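Local coordinates for protein hypothetical bacterial 6-phosphogluconolactonase (Bacteroides fragilis, PDB 3SCY) that is a putative 6-phosphogluconolactonase, which would hydrolyse 6-phosphogluconolactone to 6-phosphogluconate, built as a seven-bladed beta-propeller, at residues D263-P268 against R309-T314; G270-A275 against V284-V289. All coordinates share one frame; numbering follows the deposited sequence. Where two conformers were deposited one is given.

Overall arrangement
Interaction 2 lies within one blade of the seven-bladed propeller, and interaction 1 joins that blade to the next. Interaction 1 sets the innermost strand of the blade, 261-266, beside the innermost strand of its neighbour, 310-313, with its centre about 9 Å from the centre of the chain. Interaction 2 pairs the two middle strands of the blade of 261-303 and lies farther out, its centre about 16 Å from that of the chain. The centres of the two contacts are about 9 Å apart. Strand pairing links them directly: His265 O and Tyr274 N lie 2.8 Å apart, a probable hydrogen bond, and Phe311 packs on Tyr274. A bound sodium ion lies toward the periphery, about 6 Å from the side chain of Ile286.

Interaction 1 (D263-P268 against R309-T314); sequences DIHLSP and RNFIIT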
loop_
_atom_site.group_PDB
_atom_site.type_symbol
_atom_site.label_atom_id
_atom_site.label_comp_id
_atom_site.label_asym_id
_atom_site.label_seq_id
_atom_site.Cartn_x
_atom_site.Cartn_y
_atom_site.Cartn_z
ATOM N N ASP A 263 -3.120 1.790 7.358
ATOM C CA ASP A 263 -2.001 2.177 6.516
ATOM C C ASP A 263 -0.925 2.981 7.277
ATOM O O ASP A 263 -1.115 3.387 8.414
ATOM C CB ASP A 263 -2.537 2.973 5.328
ATOM C CG ASP A 263 -1.682 2.938 4.073
ATOM O OD1 ASP A 263 -0.673 2.158 4.043
ATOM O OD2 ASP A 263 -2.033 3.648 3.111
ATOM N N ILE A 264 0.227 3.124 6.639
ATOM C CA ILE A 264 1.373 3.775 7.263
ATOM C C ILE A 264 2.191 4.507 6.212
ATOM O O ILE A 264 2.482 3.971 5.137
ATOM C CB ILE A 264 2.240 2.712 8.030
ATOM C CG1 ILE A 264 3.326 3.394 8.884
ATOM C CG2 ILE A 264 2.822 1.626 7.073
ATOM C CD1 ILE A 264 4.033 2.394 9.885
ATOM N N HIS A 265 2.562 5.784 6.530
ATOM C CA HIS A 265 3.326 6.629 5.635
ATOM C C HIS A 265 4.190 7.598 6.390
ATOM O O HIS A 265 3.794 8.125 7.431
ATOM C CB HIS A 265 2.413 7.448 4.691
ATOM C CG HIS A 265 1.609 6.619 3.752
ATOM N ND1 HIS A 265 2.088 6.290 2.496
ATOM C CD2 HIS A 265 0.400 6.040 3.928
ATOM C CE1 HIS A 265 1.159 5.522 1.953
ATOM N NE2 HIS A 265 0.135 5.323 2.785
ATOM N N LEU A 266 5.372 7.843 5.844
ATOM C CA LEU A 266 6.245 8.864 6.349
ATOM C C LEU A 266 6.008 10.116 5.548
ATOM O O LEU A 266 5.773 10.036 4.326
ATOM C CB LEU A 266 7.722 8.428 6.194
ATOM C CG LEU A 266 8.251 7.455 7.218
ATOM C CD1 LEU A 266 9.445 6.716 6.697
ATOM C CD2 LEU A 266 8.642 8.168 8.504
ATOM N N SER A 267 6.150 11.286 6.186
ATOM C CA SER A 267 6.156 12.530 5.431
ATOM C C SER A 267 7.399 12.499 4.486
ATOM O O SER A 267 8.417 11.872 4.835
ATOM C CB SER A 267 6.172 13.753 6.361
ATOM O OG SER A 267 7.260 13.742 7.270
ATOM N N PRO A 268 7.330 13.132 3.309
ATOM C CA PRO A 268 8.502 13.123 2.400
ATOM C C PRO A 268 9.796 13.642 3.044
ATOM O O PRO A 268 10.854 13.128 2.689
ATOM C CB PRO A 268 8.056 14.016 1.237
ATOM C CG PRO A 268 6.568 13.911 1.238
ATOM C CD PRO A 268 6.187 13.842 2.702
ATOM N N ARG A 309 -8.871 2.946 5.527
ATOM C CA ARG A 309 -8.022 1.794 5.194
ATOM C C ARG A 309 -6.709 2.196 4.447
ATOM O O ARG A 309 -5.720 1.454 4.449
ATOM C CB ARG A 309 -8.860 0.851 4.313
ATOM C CG ARG A 309 -8.125 -0.312 3.645
ATOM C CD ARG A 309 -9.139 -1.292 3.034
ATOM N NE ARG A 309 -8.458 -2.283 2.191
ATOM C CZ ARG A 309 -8.406 -3.589 2.439
ATOM N NH1 ARG A 309 -9.032 -4.100 3.500
ATOM N NH2 ARG A 309 -7.728 -4.400 1.628
ATOM N N ASN A 310 -6.725 3.374 3.810
ATOM C CA ASN A 310 -5.614 3.844 3.004
ATOM C C ASN A 310 -5.548 5.350 3.025
ATOM O O ASN A 310 -6.578 6.011 3.111
ATOM C CB ASN A 310 -5.831 3.354 1.553
ATOM C CG ASN A 310 -4.738 3.780 0.599
ATOM O OD1 ASN A 310 -4.774 4.869 0.019
ATOM N ND2 ASN A 310 -3.697 2.979 0.502
ATOM N N PHE A 311 -4.326 5.902 2.959
ATOM C CA PHE A 311 -4.172 7.328 2.830
ATOM C C PHE A 311 -2.871 7.569 2.063
ATOM O O PHE A 311 -2.165 6.619 1.718
ATOM C CB PHE A 311 -4.223 8.057 4.203
ATOM C CG PHE A 311 -3.114 7.762 5.169
ATOM C CD1 PHE A 311 -3.186 6.662 6.024
ATOM C CD2 PHE A 311 -2.014 8.609 5.267
ATOM C CE1 PHE A 311 -2.146 6.393 6.923
ATOM C CE2 PHE A 311 -0.970 8.325 6.155
ATOM C CZ PHE A 311 -1.049 7.220 6.977
ATOM N N ILE A 312 -2.571 8.841 1.762
ATOM C CA ILE A 312 -1.362 9.189 1.024
ATOM C C ILE A 312 -0.966 10.609 1.398
ATOM O O ILE A 312 -1.831 11.419 1.765
ATOM C CB ILE A 312 -1.599 9.033 -0.503
ATOM C CG1 ILE A 312 -0.273 9.071 -1.296
ATOM C CG2 ILE A 312 -2.640 10.058 -1.035
ATOM C CD1 ILE A 312 -0.429 8.540 -2.738
ATOM N N ILE A 313 0.342 10.920 1.295
ATOM C CA ILE A 313 0.870 12.274 1.504
ATOM C C ILE A 313 1.353 12.776 0.132
ATOM O O ILE A 313 2.013 12.041 -0.608
ATOM C CB ILE A 313 1.984 12.284 2.575
ATOM C CG1 ILE A 313 1.442 11.735 3.908
ATOM C CG2 ILE A 313 2.563 13.703 2.752
ATOM C CD1 ILE A 313 2.476 11.555 4.991
ATOM N N THR A 314 1.063 14.041 -0.186
ATOM C CA THR A 314 1.542 14.604 -1.452
ATOM C C THR A 314 3.077 14.686 -1.446
ATOM O O THR A 314 3.681 14.868 -0.379
ATOM C CB THR A 314 0.904 15.964 -1.696
ATOM O OG1 THR A 314 1.223 16.864 -0.609
ATOM C CG2 THR A 314 -0.617 15.868 -1.930
#
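Strands 263-266 and 310-313 run nearly parallel, 8° between their directions, but their axes come no closer than 6.6 Å, so side chains rather than a shared sheet join them. The carboxylate of Asp263 makes the polar link. With its CG anti to the backbone N, it reaches the neighbouring strand, where OD2 accepts the backbone N-H of Phe311 at 3.2 Å from N through its anti lone pair, nearly straight at 167°. The same oxygen takes a second hydrogen bond, from NE2 of His265 at 2.8 Å; this donor stands above the carboxylate plane. The bond from NE2, with OD2 near the ring plane, helps to set the rotation of the imidazole, and the bond from Phe311 N ties the carboxylate to the neighbouring strand. OD1 is held by His215 and, weakly, by the N-H of Ile264.

His265 in turn packs on Phe311 as an edge-to-face pair, ring centroids 4.7 Å apart. CD2 of the imidazole sits over one phenyl face, offset toward the rim, and is 3.5 Å from Phe311 CE2. Phe311 CG stands between its own backbone N and carbonyl carbon (chi1 65°), which swings the ring under the histidine and brings its edge to the backbone carbonyl of Asp263. Farther along, Ile313 CD1 fits against Ser267 CA at 3.8 Å and CG2 meets Pro268 CD at 3.6 Å.

The side-chain amide of Asn310 lies alongside the Asp263 carboxylate, but its OD1 accepts from the backbone N of Leu357. Phe311 and Ile313 also pack on Tyr274 of strand 272-277 and on Leu320 of strand 319-324, while Ile312 turns to Leu357 and Phe359 of strand 354-360. The contact thus joins the inner strands of two successive blades.

Interaction 2 (G270-A275 against V284-V289); sequences GKYLYA and VAIFKV
Tyr274 lays its ring alongside Ile286, the two side chains pointing the same way from directly paired positions, with CE2 3.5 Å from Ile286 CG2. Its CG is anti to its own carbonyl carbon (chi1 -62°), an orientation that brings the CD2-CE2 side of the ring to the isoleucine and to Val284, whose CG1 lies at the ring edge and 3.7 Å from Tyr274 CB. The hydroxyl is hydrogen-bonded beyond the hairpin to Gly340 O and Arg335 NE. On the same face of the sheet, the Tyr272 ring crosses the Lys288 chain, its OH 3.8 Å from Lys288 CE and hydrogen-bonded to Ala338 O.

Leu273 and Phe287 form the neighbouring pair on the other face. They lie side by side, Leu273 CD2 3.8 Å from Phe287 CD1, and Val289 CG2 packs against Leu273 CB. Two backbone hydrogen bonds, Leu273 N to Phe287 O and Phe287 N to Leu273 O, both 2.8 Å, bracket this pair; Ala275 and Ala285 are joined in the same reciprocal way. The carbonyl of Lys271 receives the N-H of Val289, the donor lying above its plane. A water that donates to Lys271 O and Val289 O also accepts from Lys288 NZ, tying the lysine to this end of the strands.

The arrangement, with strand directions at 156°, is an antiparallel beta hairpin. It forms the middle two strands of a four-stranded propeller blade, the face of Leu273 and Ala275 packing on strand 224-229 of the preceding blade, that of Tyr274 meeting strand 310-313 of the next.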
loop_
_atom_site.group_PDB
_atom_site.type_symbol
_atom_site.label_atom_id
_atom_site.label_comp_id
_atom_site.label_asym_id
_atom_site.label_seq_id
_atom_site.Cartn_x
_atom_site.Cartn_y
_atom_site.Cartn_z
ATOM N N GLY A 270 10.722 13.043 6.015
ATOM C CA GLY A 270 11.070 11.987 6.963
ATOM C C GLY A 270 10.913 12.348 8.431
ATOM O O GLY A 270 11.288 11.557 9.307
ATOM N N LYS A 271 10.368 13.534 8.708
ATOM C CA LYS A 271 10.239 14.024 10.082
ATOM C C LYS A 271 9.031 13.456 10.845
ATOM O O LYS A 271 9.065 13.435 12.087
ATOM C CB LYS A 271 10.173 15.548 10.097
ATOM C CG LYS A 271 11.533 16.195 9.885
ATOM C CD LYS A 271 11.493 17.682 10.204
ATOM C CE LYS A 271 12.830 18.347 9.971
ATOM N NZ LYS A 271 12.799 19.786 10.338
ATOM N N TYR A 272 7.986 12.979 10.133
ATOM C CA TYR A 272 6.805 12.461 10.801
ATOM C C TYR A 272 6.338 11.213 10.164
ATOM O O TYR A 272 6.538 11.013 8.966
ATOM C CB TYR A 272 5.642 13.490 10.801
ATOM C CG TYR A 272 5.952 14.705 11.641
ATOM C CD1 TYR A 272 5.743 14.696 13.020
ATOM C CD2 TYR A 272 6.542 15.830 11.076
ATOM C CE1 TYR A 272 6.126 15.774 13.811
ATOM C CE2 TYR A 272 6.929 16.910 11.855
ATOM C CZ TYR A 272 6.703 16.886 13.219
ATOM O OH TYR A 272 7.111 17.952 13.992
ATOM N N LEU A 273 5.767 10.336 10.989
ATOM C CA LEU A 273 5.177 9.072 10.581
ATOM C C LEU A 273 3.690 9.119 10.929
ATOM O O LEU A 273 3.310 9.549 12.024
ATOM C CB LEU A 273 5.872 7.892 11.261
ATOM C CG LEU A 273 5.363 6.507 10.793
ATOM C CD1 LEU A 273 6.482 5.567 10.563
ATOM C CD2 LEU A 273 4.331 5.907 11.757
ATOM N N TYR A 274 2.857 8.591 10.026
ATOM C CA TYR A 274 1.418 8.552 10.216
ATOM C C TYR A 274 0.923 7.126 10.081
ATOM O O TYR A 274 1.390 6.391 9.202
ATOM C CB TYR A 274 0.726 9.443 9.149
ATOM C CG TYR A 274 1.144 10.890 9.266
ATOM C CD1 TYR A 274 2.305 11.355 8.647
ATOM C CD2 TYR A 274 0.374 11.798 9.985
ATOM C CE1 TYR A 274 2.731 12.679 8.806
ATOM C CE2 TYR A 274 0.750 13.138 10.094
ATOM C CZ TYR A 274 1.942 13.566 9.527
ATOM O OH TYR A 274 2.315 14.880 9.680
ATOM N N ALA A 275 -0.046 6.743 10.922
ATOM C CA ALA A 275 -0.610 5.406 10.863
ATOM C C ALA A 275 -2.096 5.485 11.100
ATOM O O ALA A 275 -2.520 6.197 12.013
ATOM C CB ALA A 275 0.062 4.497 11.887
ATOM N N VAL A 284 -6.008 9.009 12.261
ATOM C CA VAL A 284 -4.597 8.883 11.940
ATOM C C VAL A 284 -3.777 9.309 13.128
ATOM O O VAL A 284 -3.920 10.443 13.583
ATOM C CB VAL A 284 -4.274 9.735 10.685
ATOM C CG1 VAL A 284 -2.782 9.716 10.354
ATOM C CG2 VAL A 284 -5.079 9.249 9.480
ATOM N N ALA A 285 -2.897 8.403 13.604
ATOM C CA ALA A 285 -1.941 8.689 14.677
ATOM C C ALA A 285 -0.721 9.346 14.043
ATOM O O ALA A 285 -0.296 8.958 12.942
ATOM C CB ALA A 285 -1.547 7.394 15.388
ATOM N N ILE A 286 -0.173 10.358 14.719
ATOM C CA ILE A 286 0.949 11.141 14.223
ATOM C C ILE A 286 2.136 10.994 15.159
ATOM O O ILE A 286 2.016 11.265 16.362
ATOM C CB ILE A 286 0.546 12.630 14.091
ATOM C CG1 ILE A 286 -0.829 12.778 13.355
ATOM C CG2 ILE A 286 1.705 13.444 13.438
ATOM C CD1 ILE A 286 -1.430 14.215 13.379
ATOM N N PHE A 287 3.266 10.601 14.586
ATOM C CA PHE A 287 4.514 10.408 15.332
ATOM C C PHE A 287 5.627 11.249 14.786
ATOM O O PHE A 287 5.767 11.401 13.565
ATOM C CB PHE A 287 4.970 8.950 15.290
ATOM C CG PHE A 287 3.982 7.955 15.838
ATOM C CD1 PHE A 287 2.988 7.422 15.028
ATOM C CD2 PHE A 287 4.070 7.516 17.157
ATOM C CE1 PHE A 287 2.080 6.484 15.532
ATOM C CE2 PHE A 287 3.177 6.561 17.650
ATOM C CZ PHE A 287 2.202 6.033 16.828
ATOM N N LYS A 288 6.442 11.774 15.694
ATOM C CA LYS A 288 7.655 12.506 15.337
ATOM C C LYS A 288 8.769 11.503 15.235
ATOM O O LYS A 288 8.895 10.656 16.115
ATOM C CB LYS A 288 7.988 13.568 16.403
ATOM C CG LYS A 288 9.174 14.432 16.038
ATOM C CD LYS A 288 9.445 15.538 17.097
ATOM C CE LYS A 288 9.847 16.834 16.429
ATOM N NZ LYS A 288 11.031 16.677 15.534
ATOM N N VAL A 289 9.539 11.540 14.140
ATOM C CA VAL A 289 10.641 10.626 13.927
ATOM C C VAL A 289 11.928 11.275 14.409
ATOM O O VAL A 289 12.230 12.408 14.028
ATOM C CB VAL A 289 10.739 10.241 12.428
ATOM C CG1 VAL A 289 11.927 9.307 12.177
ATOM C CG2 VAL A 289 9.437 9.594 11.939
HETATM O O HOH W 1 11.268 14.738 13.382
#